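Local structure of penicillin-binding protein 2B (Streptococcus pneumoniae, 2WAD) at residues Leu230-Val234 / Asp373-Thr377; Tyr267-Tyr272 / Ile493-Asp497; Phe316-Val320 / Ile669-Tyr673; Thr377-Val383 / Asn522-Met526; Ile535-Gly539 / Met581-His585. The protein probably cross-links peptide stems between neighbouring glycan strands of the pneumococcal cell wall as a penicillin-binding transpeptidase of the elongation machinery. All blocks are in the same frame, centred on the assembly; numbering follows the deposited sequence. Where two conformers were deposited one is given.

Contact 1 of 5, residues Leu230-Val234 / Asp373-Thr377; sequences LSSIV and DSLGT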
# COMPACT_ATOMS: atom_id res chain seq x y z
N LEU A 230 -5.55 -11.13 -2.90
CA LEU A 230 -4.73 -10.22 -2.09
C LEU A 230 -3.25 -10.20 -2.43
O LEU A 230 -2.46 -9.60 -1.68
CB LEU A 230 -4.89 -10.54 -0.59
CG LEU A 230 -6.30 -10.32 -0.04
CD1 LEU A 230 -6.40 -10.78 1.39
CD2 LEU A 230 -6.70 -8.85 -0.17
N SER A 231 -2.86 -10.82 -3.54
CA SER A 231 -1.45 -10.87 -3.94
C SER A 231 -0.84 -9.50 -4.25
O SER A 231 0.28 -9.21 -3.85
CB SER A 231 -1.18 -11.88 -5.06
OG SER A 231 -1.74 -11.44 -6.29
N SER A 232 -1.58 -8.63 -4.95
CA SER A 232 -1.05 -7.30 -5.28
C SER A 232 -0.67 -6.48 -4.04
O SER A 232 0.22 -5.63 -4.09
CB SER A 232 -2.07 -6.53 -6.11
OG SER A 232 -3.36 -6.57 -5.50
N ILE A 233 -1.35 -6.74 -2.92
CA ILE A 233 -1.22 -5.94 -1.73
C ILE A 233 -0.13 -6.49 -0.80
O ILE A 233 0.39 -5.77 0.06
CB ILE A 233 -2.58 -5.86 -1.05
CG1 ILE A 233 -3.50 -4.89 -1.83
CG2 ILE A 233 -2.46 -5.47 0.42
CD1 ILE A 233 -4.97 -5.06 -1.51
N VAL A 234 0.23 -7.76 -0.99
CA VAL A 234 1.26 -8.39 -0.18
C VAL A 234 2.61 -7.70 -0.36
O VAL A 234 3.25 -7.38 0.63
CB VAL A 234 1.39 -9.92 -0.43
CG1 VAL A 234 2.67 -10.47 0.19
CG2 VAL A 234 0.17 -10.68 0.10
N ASP A 373 -7.40 -4.34 -9.83
CA ASP A 373 -6.66 -3.13 -9.49
C ASP A 373 -6.91 -2.70 -8.05
O ASP A 373 -7.22 -1.53 -7.80
CB ASP A 373 -7.03 -2.01 -10.46
CG ASP A 373 -6.10 -0.80 -10.33
OD1 ASP A 373 -4.98 -0.96 -9.81
OD2 ASP A 373 -6.50 0.33 -10.73
N SER A 374 -6.76 -3.63 -7.12
CA SER A 374 -6.98 -3.36 -5.70
C SER A 374 -6.20 -2.15 -5.21
O SER A 374 -6.71 -1.39 -4.40
CB SER A 374 -6.56 -4.58 -4.89
OG SER A 374 -7.28 -5.70 -5.37
N LEU A 375 -4.96 -1.97 -5.67
CA LEU A 375 -4.12 -0.84 -5.24
C LEU A 375 -4.67 0.47 -5.76
O LEU A 375 -4.32 1.52 -5.24
CB LEU A 375 -2.67 -1.00 -5.69
CG LEU A 375 -1.98 -2.21 -5.03
CD1 LEU A 375 -0.63 -2.47 -5.68
CD2 LEU A 375 -1.87 -2.06 -3.50
N GLY A 376 -5.57 0.42 -6.74
CA GLY A 376 -6.23 1.64 -7.21
C GLY A 376 -6.95 2.39 -6.10
O GLY A 376 -7.10 3.61 -6.15
N THR A 377 -7.34 1.65 -5.07
CA THR A 377 -8.09 2.22 -3.96
C THR A 377 -7.25 3.24 -3.18
O THR A 377 -7.82 4.13 -2.58
CB THR A 377 -8.58 1.13 -2.98
OG1 THR A 377 -7.47 0.35 -2.52
CG2 THR A 377 -9.62 0.22 -3.65
O HOH W 1 -5.06 -6.28 -7.87
O HOH W 2 -5.19 -7.09 -3.72

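Contact 2 of 5, residues Tyr267-Tyr272 / Ile493-Asp497; sequences YLEKQY and IDLPD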
# COMPACT_ATOMS: atom_id res chain seq x y z
N TYR A 267 4.72 -2.49 -0.47
CA TYR A 267 3.46 -2.78 0.21
C TYR A 267 3.59 -3.39 1.60
O TYR A 267 4.48 -2.99 2.36
CB TYR A 267 2.50 -3.51 -0.74
CG TYR A 267 2.37 -2.72 -2.02
CD1 TYR A 267 2.90 -3.19 -3.22
CD2 TYR A 267 1.76 -1.45 -2.01
CE1 TYR A 267 2.81 -2.44 -4.39
CE2 TYR A 267 1.67 -0.70 -3.16
CZ TYR A 267 2.20 -1.20 -4.35
OH TYR A 267 2.13 -0.46 -5.50
N LEU A 268 2.75 -4.36 1.93
CA LEU A 268 2.82 -5.00 3.25
C LEU A 268 4.21 -5.55 3.63
O LEU A 268 4.63 -5.43 4.79
CB LEU A 268 1.74 -6.08 3.42
CG LEU A 268 0.26 -5.72 3.42
CD1 LEU A 268 -0.59 -6.97 3.66
CD2 LEU A 268 -0.04 -4.64 4.47
N GLU A 269 4.92 -6.18 2.70
CA GLU A 269 6.20 -6.81 3.05
C GLU A 269 7.13 -5.71 3.51
O GLU A 269 7.93 -5.92 4.42
CB GLU A 269 6.86 -7.55 1.88
CG GLU A 269 6.16 -8.81 1.39
CD GLU A 269 6.58 -10.05 2.13
OE1 GLU A 269 7.12 -9.95 3.26
OE2 GLU A 269 6.38 -11.15 1.56
N LYS A 270 7.03 -4.54 2.89
CA LYS A 270 7.85 -3.42 3.28
C LYS A 270 7.34 -2.77 4.57
O LYS A 270 8.11 -2.50 5.48
CB LYS A 270 7.95 -2.39 2.15
CG LYS A 270 8.84 -1.18 2.47
CD LYS A 270 9.07 -0.32 1.23
CE LYS A 270 9.53 1.06 1.62
NZ LYS A 270 10.25 1.69 0.49
N GLN A 271 6.05 -2.49 4.62
CA GLN A 271 5.48 -1.82 5.79
C GLN A 271 5.79 -2.54 7.11
O GLN A 271 6.08 -1.90 8.12
CB GLN A 271 3.97 -1.65 5.60
CG GLN A 271 3.33 -0.83 6.66
CD GLN A 271 3.65 0.65 6.51
OE1 GLN A 271 3.23 1.47 7.34
NE2 GLN A 271 4.38 0.99 5.46
N TYR A 272 5.73 -3.87 7.09
CA TYR A 272 5.88 -4.67 8.31
C TYR A 272 7.20 -5.44 8.33
O TYR A 272 7.33 -6.45 9.03
CB TYR A 272 4.68 -5.60 8.51
CG TYR A 272 3.44 -4.81 8.86
CD1 TYR A 272 2.59 -4.35 7.87
CD2 TYR A 272 3.16 -4.47 10.18
CE1 TYR A 272 1.46 -3.59 8.18
CE2 TYR A 272 2.05 -3.72 10.49
CZ TYR A 272 1.20 -3.29 9.50
OH TYR A 272 0.10 -2.53 9.84
N ILE A 493 -3.28 4.90 6.38
CA ILE A 493 -3.32 3.47 6.07
C ILE A 493 -1.91 2.87 6.14
O ILE A 493 -0.94 3.56 5.81
CB ILE A 493 -3.97 3.17 4.73
CG1 ILE A 493 -4.34 1.68 4.66
CG2 ILE A 493 -3.09 3.60 3.57
CD1 ILE A 493 -4.96 1.29 3.36
N ASP A 494 -1.82 1.61 6.57
CA ASP A 494 -0.54 0.92 6.79
C ASP A 494 0.08 0.37 5.49
O ASP A 494 0.33 -0.83 5.35
CB ASP A 494 -0.71 -0.18 7.85
CG ASP A 494 -1.87 -1.16 7.55
OD1 ASP A 494 -2.80 -0.85 6.75
OD2 ASP A 494 -1.90 -2.23 8.21
N LEU A 495 0.31 1.27 4.53
CA LEU A 495 1.04 0.94 3.31
C LEU A 495 2.05 2.06 3.11
O LEU A 495 1.81 3.17 3.58
CB LEU A 495 0.09 0.84 2.10
CG LEU A 495 -0.86 -0.36 2.05
CD1 LEU A 495 -1.86 -0.25 0.90
CD2 LEU A 495 -0.14 -1.70 2.01
N PRO A 496 3.19 1.78 2.47
CA PRO A 496 4.27 2.77 2.44
C PRO A 496 3.90 4.12 1.84
O PRO A 496 4.30 5.16 2.36
CB PRO A 496 5.40 2.10 1.65
CG PRO A 496 4.96 0.68 1.40
CD PRO A 496 3.62 0.44 2.03
N ASP A 497 3.11 4.12 0.77
CA ASP A 497 2.83 5.32 -0.01
C ASP A 497 1.41 5.39 -0.58
O ASP A 497 1.09 4.68 -1.53
CB ASP A 497 3.83 5.45 -1.16
CG ASP A 497 3.72 6.78 -1.89
OD1 ASP A 497 3.48 7.81 -1.23
OD2 ASP A 497 3.88 6.78 -3.13

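Contact 3 of 5, residues Phe316-Val320 / Ile669-Tyr673; sequences FQDSV and IINLY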
# COMPACT_ATOMS: atom_id res chain seq x y z
N PHE A 316 -14.62 -12.97 1.47
CA PHE A 316 -15.27 -11.67 1.34
C PHE A 316 -14.68 -10.86 0.17
O PHE A 316 -15.39 -10.38 -0.72
CB PHE A 316 -15.29 -10.87 2.65
CG PHE A 316 -16.12 -9.63 2.56
CD1 PHE A 316 -17.48 -9.71 2.30
CD2 PHE A 316 -15.54 -8.38 2.67
CE1 PHE A 316 -18.25 -8.57 2.16
CE2 PHE A 316 -16.29 -7.22 2.54
CZ PHE A 316 -17.65 -7.31 2.29
N GLN A 317 -13.36 -10.76 0.15
CA GLN A 317 -12.69 -10.01 -0.91
C GLN A 317 -13.02 -10.57 -2.29
O GLN A 317 -13.20 -9.80 -3.23
CB GLN A 317 -11.18 -9.92 -0.65
CG GLN A 317 -10.37 -9.30 -1.81
CD GLN A 317 -10.17 -7.79 -1.69
OE1 GLN A 317 -10.61 -7.17 -0.73
NE2 GLN A 317 -9.45 -7.21 -2.65
N ASP A 318 -13.11 -11.90 -2.42
CA ASP A 318 -13.43 -12.56 -3.68
C ASP A 318 -14.83 -12.18 -4.12
O ASP A 318 -15.09 -11.96 -5.31
CB ASP A 318 -13.37 -14.09 -3.55
CG ASP A 318 -11.95 -14.63 -3.44
OD1 ASP A 318 -10.98 -13.89 -3.69
OD2 ASP A 318 -11.81 -15.82 -3.13
N SER A 319 -15.75 -12.14 -3.17
CA SER A 319 -17.14 -11.90 -3.53
C SER A 319 -17.38 -10.43 -3.88
O SER A 319 -18.12 -10.11 -4.81
CB SER A 319 -18.10 -12.53 -2.51
OG SER A 319 -18.19 -11.77 -1.34
N VAL A 320 -16.68 -9.51 -3.22
CA VAL A 320 -16.68 -8.12 -3.71
C VAL A 320 -16.09 -7.95 -5.13
O VAL A 320 -16.68 -7.29 -5.98
CB VAL A 320 -16.04 -7.16 -2.69
CG1 VAL A 320 -16.05 -5.73 -3.20
CG2 VAL A 320 -16.79 -7.27 -1.38
N ILE A 669 -22.83 -4.86 -1.40
CA ILE A 669 -21.64 -5.13 -0.59
C ILE A 669 -22.02 -5.23 0.88
O ILE A 669 -21.49 -6.08 1.60
CB ILE A 669 -20.51 -4.09 -0.77
CG1 ILE A 669 -19.89 -4.19 -2.16
CG2 ILE A 669 -19.41 -4.29 0.30
CD1 ILE A 669 -19.09 -2.95 -2.60
N ILE A 670 -22.91 -4.35 1.33
CA ILE A 670 -23.36 -4.42 2.72
C ILE A 670 -24.08 -5.74 3.00
O ILE A 670 -23.82 -6.38 4.02
CB ILE A 670 -24.15 -3.16 3.14
CG1 ILE A 670 -23.18 -1.97 3.19
CG2 ILE A 670 -24.81 -3.33 4.53
CD1 ILE A 670 -23.80 -0.67 3.60
N ASN A 671 -24.98 -6.16 2.11
CA ASN A 671 -25.71 -7.41 2.30
C ASN A 671 -24.71 -8.56 2.28
O ASN A 671 -24.84 -9.51 3.04
CB ASN A 671 -26.72 -7.67 1.17
CG ASN A 671 -27.99 -6.85 1.30
OD1 ASN A 671 -28.31 -6.35 2.37
ND2 ASN A 671 -28.75 -6.78 0.21
N LEU A 672 -23.72 -8.50 1.39
CA LEU A 672 -22.74 -9.59 1.31
C LEU A 672 -22.05 -9.74 2.65
O LEU A 672 -21.88 -10.85 3.16
CB LEU A 672 -21.72 -9.37 0.20
CG LEU A 672 -22.13 -9.82 -1.20
CD1 LEU A 672 -21.24 -9.21 -2.30
CD2 LEU A 672 -22.21 -11.35 -1.34
N TYR A 673 -21.66 -8.61 3.23
CA TYR A 673 -21.00 -8.61 4.53
C TYR A 673 -21.87 -9.14 5.67
O TYR A 673 -21.38 -9.89 6.53
CB TYR A 673 -20.53 -7.21 4.91
CG TYR A 673 -19.65 -7.24 6.14
CD1 TYR A 673 -18.39 -7.84 6.10
CD2 TYR A 673 -20.08 -6.68 7.34
CE1 TYR A 673 -17.58 -7.88 7.24
CE2 TYR A 673 -19.27 -6.69 8.46
CZ TYR A 673 -18.02 -7.29 8.40
OH TYR A 673 -17.23 -7.33 9.52

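Contact 4 of 5, residues Thr377-Val383 / Asn522-Met526; sequences TVTNVFV and NYTPM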
# COMPACT_ATOMS: atom_id res chain seq x y z
N THR A 377 -7.34 1.65 -5.07
CA THR A 377 -8.09 2.22 -3.96
C THR A 377 -7.25 3.24 -3.18
O THR A 377 -7.82 4.13 -2.58
CB THR A 377 -8.58 1.13 -2.98
OG1 THR A 377 -7.47 0.35 -2.52
CG2 THR A 377 -9.62 0.22 -3.65
N VAL A 378 -5.93 3.07 -3.17
CA VAL A 378 -5.03 3.97 -2.45
C VAL A 378 -4.16 4.79 -3.41
O VAL A 378 -3.47 5.71 -2.97
CB VAL A 378 -4.12 3.24 -1.45
CG1 VAL A 378 -4.90 2.66 -0.24
CG2 VAL A 378 -3.28 2.15 -2.14
N THR A 379 -4.18 4.49 -4.70
CA THR A 379 -3.26 5.18 -5.60
C THR A 379 -3.88 6.08 -6.68
O THR A 379 -3.20 6.95 -7.21
CB THR A 379 -2.17 4.24 -6.21
OG1 THR A 379 -2.77 3.42 -7.21
CG2 THR A 379 -1.56 3.30 -5.16
N ASN A 380 -5.16 5.91 -7.00
CA ASN A 380 -5.78 6.69 -8.06
C ASN A 380 -6.86 7.61 -7.54
O ASN A 380 -7.47 7.33 -6.51
CB ASN A 380 -6.37 5.77 -9.13
CG ASN A 380 -5.28 4.98 -9.86
OD1 ASN A 380 -4.44 5.55 -10.56
ND2 ASN A 380 -5.29 3.68 -9.69
N VAL A 381 -7.11 8.71 -8.25
CA VAL A 381 -7.98 9.74 -7.70
C VAL A 381 -9.13 10.03 -8.66
O VAL A 381 -8.97 9.87 -9.86
CB VAL A 381 -7.18 11.03 -7.36
CG1 VAL A 381 -6.05 10.71 -6.37
CG2 VAL A 381 -6.63 11.67 -8.61
N PHE A 382 -10.26 10.48 -8.13
CA PHE A 382 -11.50 10.63 -8.88
C PHE A 382 -12.27 11.83 -8.36
O PHE A 382 -12.21 12.13 -7.16
CB PHE A 382 -12.37 9.37 -8.76
CG PHE A 382 -11.62 8.09 -9.05
CD1 PHE A 382 -11.54 7.59 -10.35
CD2 PHE A 382 -10.96 7.42 -8.04
CE1 PHE A 382 -10.83 6.43 -10.62
CE2 PHE A 382 -10.24 6.25 -8.30
CZ PHE A 382 -10.17 5.75 -9.58
N VAL A 383 -13.02 12.50 -9.24
CA VAL A 383 -13.95 13.52 -8.79
C VAL A 383 -15.00 12.81 -7.95
O VAL A 383 -15.54 11.79 -8.35
CB VAL A 383 -14.62 14.39 -9.90
CG1 VAL A 383 -13.70 14.72 -11.06
CG2 VAL A 383 -15.94 13.83 -10.35
N ASN A 522 -9.94 16.00 -6.46
CA ASN A 522 -10.08 14.54 -6.64
C ASN A 522 -9.52 13.75 -5.44
O ASN A 522 -8.45 14.07 -4.93
CB ASN A 522 -9.26 14.05 -7.86
CG ASN A 522 -9.83 14.49 -9.22
OD1 ASN A 522 -9.88 13.71 -10.17
ND2 ASN A 522 -10.24 15.75 -9.32
N TYR A 523 -10.22 12.68 -5.05
CA TYR A 523 -9.87 11.88 -3.89
C TYR A 523 -9.76 10.40 -4.26
O TYR A 523 -10.33 9.97 -5.28
CB TYR A 523 -10.97 12.05 -2.83
CG TYR A 523 -11.25 13.48 -2.42
CD1 TYR A 523 -10.21 14.38 -2.09
CD2 TYR A 523 -12.54 13.95 -2.38
CE1 TYR A 523 -10.47 15.68 -1.70
CE2 TYR A 523 -12.81 15.26 -2.02
CZ TYR A 523 -11.79 16.11 -1.65
OH TYR A 523 -12.12 17.40 -1.29
N THR A 524 -9.05 9.62 -3.45
CA THR A 524 -8.95 8.18 -3.65
C THR A 524 -10.16 7.45 -3.02
O THR A 524 -10.85 8.00 -2.17
CB THR A 524 -7.72 7.59 -2.95
OG1 THR A 524 -7.92 7.67 -1.54
CG2 THR A 524 -6.43 8.32 -3.32
N PRO A 525 -10.41 6.20 -3.42
CA PRO A 525 -11.53 5.47 -2.83
C PRO A 525 -11.31 5.22 -1.33
O PRO A 525 -12.28 5.19 -0.58
CB PRO A 525 -11.60 4.17 -3.66
CG PRO A 525 -10.99 4.54 -5.00
CD PRO A 525 -9.94 5.61 -4.69
N MET A 526 -10.06 5.04 -0.88
CA MET A 526 -9.78 4.86 0.54
C MET A 526 -10.16 6.11 1.34
O MET A 526 -10.77 6.00 2.41
CB MET A 526 -8.31 4.43 0.75
CG MET A 526 -7.90 4.15 2.19
SD MET A 526 -8.73 2.68 2.87
CE MET A 526 -8.09 1.43 1.76

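Contact 5 of 5, residues Ile535-Gly539 / Met581-His585; sequences IANNG and MAILH. Unlike the reference sequence in segment 581-585: Ala582 (reference Ser).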
# COMPACT_ATOMS: atom_id res chain seq x y z
N ILE A 535 -18.08 9.70 9.75
CA ILE A 535 -19.48 9.97 10.06
C ILE A 535 -20.11 8.84 10.87
O ILE A 535 -20.77 9.06 11.89
CB ILE A 535 -20.31 10.22 8.77
CG1 ILE A 535 -19.80 11.49 8.07
CG2 ILE A 535 -21.79 10.35 9.14
CD1 ILE A 535 -20.36 11.78 6.68
N ALA A 536 -19.87 7.61 10.44
CA ALA A 536 -20.44 6.45 11.10
C ALA A 536 -19.88 6.27 12.52
O ALA A 536 -20.51 5.63 13.35
CB ALA A 536 -20.19 5.19 10.26
N ASN A 537 -18.70 6.82 12.80
CA ASN A 537 -18.08 6.68 14.12
C ASN A 537 -18.21 7.99 14.90
O ASN A 537 -17.38 8.33 15.75
CB ASN A 537 -16.61 6.28 13.94
CG ASN A 537 -15.95 5.82 15.22
OD1 ASN A 537 -16.52 5.01 15.95
ND2 ASN A 537 -14.73 6.29 15.48
N ASN A 538 -19.22 8.77 14.54
CA ASN A 538 -19.56 10.01 15.25
C ASN A 538 -18.49 11.08 15.31
O ASN A 538 -18.36 11.79 16.31
CB ASN A 538 -20.13 9.69 16.63
CG ASN A 538 -21.45 8.92 16.52
OD1 ASN A 538 -22.32 9.27 15.73
ND2 ASN A 538 -21.57 7.83 17.28
N GLY A 539 -17.72 11.19 14.23
CA GLY A 539 -16.76 12.29 14.06
C GLY A 539 -15.34 11.94 14.45
O GLY A 539 -14.43 12.72 14.28
N MET A 581 -23.79 16.47 14.28
CA MET A 581 -23.56 15.14 13.75
C MET A 581 -24.87 14.33 13.65
O MET A 581 -25.03 13.48 12.77
CB MET A 581 -22.54 14.40 14.61
CG MET A 581 -22.18 12.98 14.12
SD MET A 581 -21.48 13.01 12.46
CE MET A 581 -19.80 13.63 12.71
N ALA A 582 -25.80 14.59 14.57
CA ALA A 582 -27.08 13.90 14.56
C ALA A 582 -27.90 14.38 13.35
O ALA A 582 -28.65 13.62 12.76
CB ALA A 582 -27.82 14.11 15.89
N ILE A 583 -27.72 15.64 12.96
CA ILE A 583 -28.35 16.14 11.75
C ILE A 583 -27.79 15.45 10.51
O ILE A 583 -28.55 15.04 9.65
CB ILE A 583 -28.28 17.66 11.68
CG1 ILE A 583 -29.20 18.23 12.75
CG2 ILE A 583 -28.74 18.18 10.31
CD1 ILE A 583 -28.75 19.60 13.30
N LEU A 584 -26.47 15.27 10.42
CA LEU A 584 -25.91 14.54 9.29
C LEU A 584 -26.48 13.11 9.22
O LEU A 584 -26.83 12.67 8.14
CB LEU A 584 -24.39 14.48 9.35
CG LEU A 584 -23.63 15.81 9.38
CD1 LEU A 584 -22.11 15.56 9.38
CD2 LEU A 584 -24.05 16.81 8.26
N HIS A 585 -26.51 12.41 10.35
CA HIS A 585 -27.08 11.06 10.46
C HIS A 585 -28.55 10.96 10.01
O HIS A 585 -28.96 9.95 9.43
CB HIS A 585 -26.94 10.55 11.90
CG HIS A 585 -25.55 10.11 12.27
ND1 HIS A 585 -25.26 9.50 13.47
CD2 HIS A 585 -24.38 10.18 11.60
CE1 HIS A 585 -23.97 9.22 13.52
NE2 HIS A 585 -23.41 9.62 12.39

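Contact 1 of 5, residues Leu230-Val234 / Asp373-Thr377
At the junction between the N-terminal dimerisation part and the transpeptidase domain, Ser232 and Ile233 of the short, weakly bonded helix 231-234 meet Ser374 and Leu375, the two central residues of a type I turn that runs into helix 376-379. The polar half is carried by water. Ser232 OG sits between the backbone N and the carbonyl carbon (chi1 50°), which brings it toward the turn, and it touches two waters, one 2.9 Å from OG that accepts from Ser374 N, and one 2.6 Å from OG that makes a weaker bond to Ser374 OG. Beside the waters the contact is apolar: Ile233 CG1 and Leu375 CD2 lie 3.7 Å apart as the two chains slide past each other in opposite directions, while Ile233 CD1 presses on Ser374 CB at 3.8 Å. Leu375 CD1 comes up against the carbonyl Ser232 O at 3.6 Å. Within the second segment, Thr377 OG1 donates to Ser374 O over 2.7 Å, almost in line with the carbonyl bond, and Thr377 N donates to the same oxygen. Around this patch, Ile233 also packs on Met358 of strand 355-363 and on Leu268, Leu375 rests against Tyr267, and Leu230 reaches Leu314 and Gln317 of helix 314-334.

Contact 2 of 5, residues Tyr267-Tyr272 / Ile493-Asp497
Tyr272 OH donates to Asp494 OD2 over 2.6 Å, the one hydrogen bond between 267-272 and 493-497. It uses the lone pair of OD2 that points away from OD1, and the phenol ring stands almost square to the carboxylate, the planes 89° apart. The buried carboxylate is held on both oxygens, since OD1 accepts from Ile546 N and OD2 also from Val547 N; three N-H or O-H donors fix its rotation and would probably help to keep it ionised. Asp494 is the centre of an inverse gamma turn, closed by a weak Leu495 N to Ile493 O bond, and this kink in a loop of the transpeptidase domain turns its side chain to the end of helix 267-271, in the dimerisation part of the chain.

A second kind of contact is an amide laid along backbone. Bent at chi2 (74°), Gln271 runs beside the 494-496 main chain, CG 3.3 Å from Asp494 O and NE2 3.5 Å from Leu495 C.

The rest is apolar. Leu268 CD2 meets Leu495 CD2 at 3.8 Å, the two leucines passing obliquely, and the same Leu495 methyl sits at the edge of the Tyr267 ring, close to its plane. Pro496 lays its ring against the Tyr267 backbone, CD 3.6 Å from Tyr267 O, while the aliphatic part of Lys270 skirts it, with Lys270 CD 4.2 Å from Pro496 CG.

Contact 3 of 5, residues Phe316-Val320 / Ile669-Tyr673
Phe316 O takes Val320 N at 2.9 Å and, more weakly, Ser319 N. Ser319 OG also lies 3.2 Å from this oxygen. Between the two helices themselves there is no hydrogen bond; they run nearly antiparallel, the axes of the short segments 10.6 Å apart with 152° between their directions, and the space is filled by side chains.

Phe316 makes the largest contribution. With CG anti to the backbone N (chi1 -172°), its ring reaches across to the Ile669-Tyr673 turn and meets Tyr673 in a T-shaped pair: the edge of Tyr673 points at the face of Phe316, centroids 5.4 Å apart and planes at 69°. Val320 CG2 lies over the opposite face, so the phenylalanine is clamped between the tyrosine and a methyl of its own helix. Phe316 CE1 comes 3.6 Å from Tyr673 N, with Leu672 C at the ring edge; Phe316 CZ also touches Ile669 CG2 at 4.0 Å. Farther along, Val320 CG1 and Ile669 CD1 touch at 4.2 Å, their chains crossing at about a right angle, while both methyls of Leu672 touch Ser319 OG.

Helices 314-334 and 661-676 thus pair at one face of the antiparallel sheet of the transpeptidase domain: Phe316 packs on Ser357 and Tyr673 on Leu356 of strand 355-363, Tyr673 and Ile670 reach strand 645-650, and Leu323 continues the helix-helix seam.

Contact 4 of 5, residues Thr377-Val383 / Asn522-Met526
Phe382 and Tyr523 form a single antiparallel bridge as a hydrogen-bonded pair, Phe382 N to Tyr523 O at 2.9 Å and Tyr523 N to Phe382 O at 3.0 Å, and a third backbone bond, Met526 N to Thr377 O at 3.0 Å, ties the start of helix 525-536 to Thr377 in the short helix 376-379. Segment 377-383 leads, in the penicillin-binding transpeptidase fold, to Ser386, inferred to form the acyl-ester; the Val383 side chain is about 10 Å from that of the serine. Both N-H groups of the bridge come in from well off the planes of the carbonyls they meet, and the pair is flanked by CA-H...O contacts, among them Thr524 CA to Asn380 O at 3.3 Å.

Thr524 is the N-cap of helix 525-536. Its OG1 caps a backbone N farther on while its own N is met by Gln527 OE1, in the manner of a capping box, and its CG2 turns to Val381 CG1. Asn522 CB sits 3.6 Å from Val381 CG2, the two side chains crossing at about a right angle. On the other side of the helix start, Met526 curls back at chi2 and chi3 and lies beside Val378, both pointing the same way, with CE 4.0 Å from Val378 CG1. Pro525 wedges between Thr377 and the Phe382 ring, which also meets Tyr344: the ring's edge faces the proline, Phe382 CE2 standing 3.7 Å from Pro525 CD.

Contact 5 of 5, residues Ile535-Gly539 / Met581-His585
His585 NE2 donates to Ile535 O over 2.7 Å, and the bond is nearly straight, 169° at the hydrogen. The oxygen lies in the imidazole plane, but seen from the carbonyl the donor stands above its plane, not on a lone pair. From the opposite face of the same carbonyl comes Asn538 N at 3.1 Å, so a side-chain and a backbone N-H grip Ile535 O between them; as a donor, His585 must carry a proton on NE2. The rim of the ring next to NE2 also touches carbon, CD2 lying 3.6 Å from Ile535 CG2, as isoleucine and histidine slide past each other in opposite directions.

One turn back on helix 578-593 is Met581, whose CG lies over one face of the imidazole, toward its rim. CG is anti to the backbone N (chi1 -178°), and bends at chi2 and chi3 swing the thioether toward the other segment: SD comes within 4.1 Å of Ile535 O and CE within 3.5 Å of Gly539 N. Farther out, Leu584 and Ile535 both reach helix 389-398, on Ser394 and Trp397 and on Ala390, and Ile535 also packs on Tyr637 of strand 634-638.

The carbonyl offered to His585 belongs to a Schellman motif: Asn538, at positive phi, is its C-prime residue, and Gly539 N bonds back to the residue before Ile535 as helix 525-536 stops inside the transpeptidase domain.

In the fold
Contacts 1 and 2 are neighbours at the seam between dimerisation part and transpeptidase domain, their centres 12 Å apart, joined by Val234 O and Glu269 N at 2.9 Å and by Ile233 O against Tyr267 CB at 3.2 Å. Contact 4 shares Thr377 with contact 1 and meets contact 2 where Ile493 CD1 packs on Met526 CE; its Val383 precedes Ser386, the inferred acyl-ester serine, by three residues. Contact 5 uses the other end of helix 525-536, its centre 23 Å from that of contact 4. Along the chain, contact 3 encloses contacts 4 and 5. Bound zinc ions lie about 6 Å from the Phe316 side chain and about 5 Å from that of Val383.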